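Local coordinates for possible sortase-like protein (Corynebacterium diphtheriae, PDB 5UUS), which is probably a class E sortase, a cysteine transpeptidase that would cleave the sorting signals of surface proteins and join those proteins to the cell envelope, at residues A[108-113]-A[188-193]; A[123-128]-A[147-152]. All blocks are in the same frame, centred on the assembly; numbering follows the deposited sequence.

Interaction 1: residues A[108-113]-A[188-193]; sequences DAIVVE and GIMTMT
Met190 lays the end of its side chain across two residues on one face of strand 109-113, Ile110 and Val112. Its sulfur does most of the touching. SD lies 3.7 Å from Val112 CG2 and 3.8 Å from Ile110 CG2, so it bridges the two methyls from one side. The methionine reaches this far because it is fully extended: CG is anti to the backbone N (chi1 177°), and the chain stays straight out to CE. It runs at about a right angle to the Ile110 side chain and more obliquely to that of Val112. The terminal methyl follows the sulfur, with Met190 CE 4.0 Å from Ile110 CG2.

Met192 comes from the same face of its strand but is shaped differently. Its chain bends at the last torsion (chi3 -74°) and presents only its methyl. That CE meets the other branch of Ile110, end to end, at 4.1 Å from both CG1 and CD1. Ile110 is therefore shared by the two methionines: CG2 serves Met190, and the ethyl arm serves Met192.

The contact is wholly apolar and all four side chains are buried. The strand segments pass 10.2 Å apart at their closest and run at 100° to each other, so they face each other across the interior and are not paired edge to edge. The arrangement is consistent with two walls of the sortase beta-barrel meeting through its core, and the contact lies close to the centre of the chain.

Around it, strand 188-193 is flanked by strands 83-88 and 204-216. Met190 also touches Phe85 and Tyr121, and Met192 touches Val87 and Val207. On the other wall, strand 109-114 pairs with strands 40-45 and 117-123, while Ile46 and Pro79 from loops cover Ile110 and Val112.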
# COMPACT_ATOMS: atom_id res chain seq x y z
N ASP A 108 -2.04 9.56 -6.85
CA ASP A 108 -2.49 9.84 -5.48
C ASP A 108 -1.56 9.12 -4.47
O ASP A 108 -1.19 7.96 -4.68
CB ASP A 108 -3.94 9.38 -5.28
CG ASP A 108 -4.97 10.33 -5.87
OD1 ASP A 108 -4.60 11.45 -6.29
OD2 ASP A 108 -6.16 9.96 -5.87
N ALA A 109 -1.19 9.82 -3.38
CA ALA A 109 -0.26 9.28 -2.38
C ALA A 109 -0.96 8.43 -1.33
O ALA A 109 -2.06 8.75 -0.88
CB ALA A 109 0.50 10.43 -1.68
N ILE A 110 -0.31 7.33 -0.96
CA ILE A 110 -0.68 6.59 0.22
C ILE A 110 0.57 6.66 1.12
O ILE A 110 1.62 6.17 0.75
CB ILE A 110 -1.04 5.13 -0.07
CG1 ILE A 110 -1.96 5.00 -1.32
CG2 ILE A 110 -1.57 4.44 1.22
CD1 ILE A 110 -3.24 5.67 -1.16
N VAL A 111 0.45 7.29 2.29
CA VAL A 111 1.59 7.44 3.18
C VAL A 111 1.50 6.43 4.31
O VAL A 111 0.46 6.29 4.94
CB VAL A 111 1.69 8.87 3.74
CG1 VAL A 111 2.93 9.00 4.62
CG2 VAL A 111 1.73 9.89 2.59
N VAL A 112 2.60 5.70 4.54
CA VAL A 112 2.64 4.66 5.56
C VAL A 112 3.77 4.93 6.54
O VAL A 112 4.93 5.10 6.17
CB VAL A 112 2.80 3.26 4.93
CG1 VAL A 112 2.66 2.17 5.99
CG2 VAL A 112 1.73 3.06 3.85
N GLU A 113 3.40 5.00 7.80
CA GLU A 113 4.34 5.24 8.87
C GLU A 113 4.55 3.97 9.68
O GLU A 113 3.57 3.30 10.06
CB GLU A 113 3.78 6.35 9.75
CG GLU A 113 4.60 6.74 10.90
CD GLU A 113 3.81 7.61 11.87
OE1 GLU A 113 2.57 7.82 11.68
OE2 GLU A 113 4.43 8.07 12.84
N GLY A 188 8.99 -1.52 -4.86
CA GLY A 188 8.11 -1.71 -3.74
C GLY A 188 6.68 -1.47 -4.23
O GLY A 188 6.35 -0.43 -4.81
N ILE A 189 5.82 -2.45 -3.96
CA ILE A 189 4.41 -2.29 -4.23
C ILE A 189 3.62 -2.29 -2.93
O ILE A 189 3.96 -3.01 -1.99
CB ILE A 189 3.90 -3.43 -5.13
CG1 ILE A 189 4.55 -3.28 -6.50
CG2 ILE A 189 2.34 -3.36 -5.27
CD1 ILE A 189 3.95 -2.16 -7.33
N MET A 190 2.57 -1.46 -2.86
CA MET A 190 1.60 -1.60 -1.79
C MET A 190 0.24 -2.01 -2.40
O MET A 190 -0.21 -1.44 -3.41
CB MET A 190 1.45 -0.32 -0.98
CG MET A 190 0.36 -0.42 0.12
SD MET A 190 0.19 1.09 1.09
CE MET A 190 -1.15 0.62 2.20
N THR A 191 -0.40 -3.01 -1.80
CA THR A 191 -1.68 -3.49 -2.30
C THR A 191 -2.76 -3.33 -1.23
O THR A 191 -2.56 -3.70 -0.08
CB THR A 191 -1.59 -4.98 -2.74
OG1 THR A 191 -0.59 -5.10 -3.77
CG2 THR A 191 -2.96 -5.51 -3.22
N MET A 192 -3.91 -2.77 -1.62
CA MET A 192 -5.09 -2.72 -0.76
C MET A 192 -6.21 -3.56 -1.36
O MET A 192 -6.52 -3.43 -2.54
CB MET A 192 -5.55 -1.26 -0.57
CG MET A 192 -4.50 -0.40 0.14
SD MET A 192 -4.83 1.37 0.12
CE MET A 192 -4.42 1.75 -1.58
N THR A 193 -6.81 -4.44 -0.54
CA THR A 193 -7.91 -5.30 -0.97
C THR A 193 -9.16 -5.03 -0.12
O THR A 193 -9.06 -4.79 1.10
CB THR A 193 -7.54 -6.80 -0.89
OG1 THR A 193 -7.63 -7.26 0.47
CG2 THR A 193 -6.08 -7.05 -1.43

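Interaction 2: residues A[123-128]-A[147-152]. With EDO (1,2-ethanediol), chain G.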
# COMPACT_ATOMS: atom_id res chain seq x y z
N VAL A 123 -0.51 5.63 -6.28
CA VAL A 123 -1.40 4.78 -7.06
C VAL A 123 -0.91 4.67 -8.50
O VAL A 123 -0.59 5.68 -9.16
CB VAL A 123 -2.85 5.31 -7.00
CG1 VAL A 123 -3.76 4.49 -7.90
CG2 VAL A 123 -3.36 5.29 -5.55
N MET A 124 -0.82 3.44 -8.99
CA MET A 124 -0.32 3.21 -10.34
C MET A 124 -1.36 3.54 -11.41
O MET A 124 -2.54 3.64 -11.10
CB MET A 124 0.14 1.75 -10.47
CG MET A 124 1.51 1.52 -9.70
SD MET A 124 1.89 -0.24 -9.65
CE MET A 124 2.15 -0.60 -11.39
N PRO A 125 -0.95 3.69 -12.68
CA PRO A 125 -1.96 3.97 -13.72
C PRO A 125 -3.12 2.95 -13.78
O PRO A 125 -2.91 1.74 -13.71
CB PRO A 125 -1.15 3.95 -15.01
CG PRO A 125 0.24 4.35 -14.57
CD PRO A 125 0.42 3.72 -13.21
N VAL A 126 -4.34 3.47 -13.91
CA VAL A 126 -5.55 2.67 -13.93
C VAL A 126 -6.11 2.53 -15.37
O VAL A 126 -6.39 3.52 -16.03
CB VAL A 126 -6.62 3.30 -13.01
CG1 VAL A 126 -7.91 2.50 -13.04
CG2 VAL A 126 -6.08 3.43 -11.57
N ASP A 127 -6.22 1.29 -15.85
CA ASP A 127 -6.89 0.93 -17.11
C ASP A 127 -6.15 1.39 -18.38
O ASP A 127 -6.35 0.83 -19.45
CB ASP A 127 -8.33 1.46 -17.15
CG ASP A 127 -9.25 0.81 -16.13
OD1 ASP A 127 -8.90 -0.27 -15.61
OD2 ASP A 127 -10.32 1.39 -15.85
N SER A 128 -5.30 2.40 -18.27
CA SER A 128 -4.60 2.90 -19.45
C SER A 128 -3.47 1.96 -19.89
O SER A 128 -3.07 1.08 -19.14
CB SER A 128 -4.06 4.30 -19.19
OG SER A 128 -3.39 4.34 -17.95
N GLU A 147 9.04 3.45 -17.28
CA GLU A 147 9.32 2.48 -18.35
C GLU A 147 8.94 1.09 -17.92
O GLU A 147 8.32 0.36 -18.69
CB GLU A 147 10.78 2.51 -18.78
CG GLU A 147 11.14 3.77 -19.53
CD GLU A 147 12.57 3.77 -20.04
OE1 GLU A 147 13.13 2.66 -20.25
OE2 GLU A 147 13.14 4.87 -20.22
N ARG A 148 9.32 0.72 -16.70
CA ARG A 148 8.93 -0.59 -16.16
C ARG A 148 7.40 -0.77 -16.08
O ARG A 148 6.89 -1.84 -16.36
CB ARG A 148 9.52 -0.79 -14.77
CG ARG A 148 11.02 -0.64 -14.70
CD ARG A 148 11.50 -1.10 -13.32
NE ARG A 148 11.50 -2.56 -13.25
CZ ARG A 148 11.80 -3.28 -12.17
NH1 ARG A 148 11.80 -4.59 -12.25
NH2 ARG A 148 12.08 -2.69 -11.02
N ILE A 149 6.70 0.29 -15.70
CA ILE A 149 5.23 0.28 -15.64
C ILE A 149 4.62 0.14 -17.03
O ILE A 149 3.58 -0.51 -17.21
CB ILE A 149 4.69 1.56 -14.95
CG1 ILE A 149 5.01 1.51 -13.44
CG2 ILE A 149 3.19 1.76 -15.23
CD1 ILE A 149 4.89 2.87 -12.73
N THR A 150 5.27 0.73 -18.03
CA THR A 150 4.68 0.74 -19.37
C THR A 150 5.07 -0.49 -20.21
O THR A 150 4.21 -1.06 -20.88
CB THR A 150 5.05 2.01 -20.13
OG1 THR A 150 4.76 3.15 -19.31
CG2 THR A 150 4.24 2.12 -21.46
N HIS A 151 6.33 -0.92 -20.15
CA HIS A 151 6.87 -1.95 -21.06
C HIS A 151 7.67 -3.03 -20.37
O HIS A 151 8.21 -3.91 -21.04
CB HIS A 151 7.78 -1.30 -22.10
CG HIS A 151 7.12 -0.25 -22.93
ND1 HIS A 151 7.63 1.02 -23.05
CD2 HIS A 151 5.99 -0.29 -23.68
CE1 HIS A 151 6.84 1.73 -23.84
NE2 HIS A 151 5.84 0.96 -24.24
N GLY A 152 7.77 -2.95 -19.05
CA GLY A 152 8.65 -3.83 -18.32
C GLY A 152 7.93 -4.79 -17.40
O GLY A 152 6.82 -5.26 -17.70
C1 EDO G . 13.56 -5.55 -16.35
O1 EDO G . 13.45 -5.95 -17.73
C2 EDO G . 13.00 -4.14 -16.12
O2 EDO G . 11.57 -4.17 -15.90
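Segment 123-128 starts at the end of strand 117-123 and continues as an irregular loop, and it passes beside the C-terminal part of helix 143-151. The closest CA atoms, those of Met124 and Ile149, are 8.2 Å apart. The contact is a loop-on-helix packing at the side of the sortase barrel, away from the predicted active-site residues.

Ile149 supplies the helix side of it, using both branches. Its CG2 methyl lies against the ring of Pro125, 3.9 Å from CD and 4.0 Å from CG. Its CG1 takes the methyl of Met124, with CE 4.1 Å away. The first torsion of Ile149 (chi1 -71°) sets CG2 anti to the backbone N and CG1 beside it, which divides the two branches between the two partners. Met124 bends at its last torsion (chi3 66°) to bring CE to the isoleucine. Both pairs are purely apolar and buried. Phe141 and Met210 add to the cover of Ile149, and Arg133 and Glu136 of helix 130-137 touch Pro125.

Next to Ile149, Arg148 takes no part in this packing. Its guanidinium forms salt bridges with Glu187 and Asp153. A 1,2-ethanediol, probably from the crystallisation liquor, sits at the edge of that group, in its plane: Arg148 NE donates to EDO O2 over 3.1 Å, with an N-H...O angle of 157°.

From the N terminus the chain runs through four strands, 40-45 to 83-88, before strand 109-114 begins interaction 1. It turns back through strand 117-123 into the loop 123-128, which opens interaction 2. Helices 130-137 and 143-151 follow, and segment 147-152 closes interaction 2 as a short loop. The chain then passes strand 160-163 and reaches 188-193, which closes interaction 1 around interaction 2. The smaller loop lies within the larger one. Interaction 1 joins two walls of the barrel, and interaction 2 sets helix 143-151 against the loop after strand 117-123. They touch where Ile189 CD1 packs 3.7 Å from Met124 SD and where Asp108 O lies 2.9 Å from Val123 N, a probable hydrogen bond.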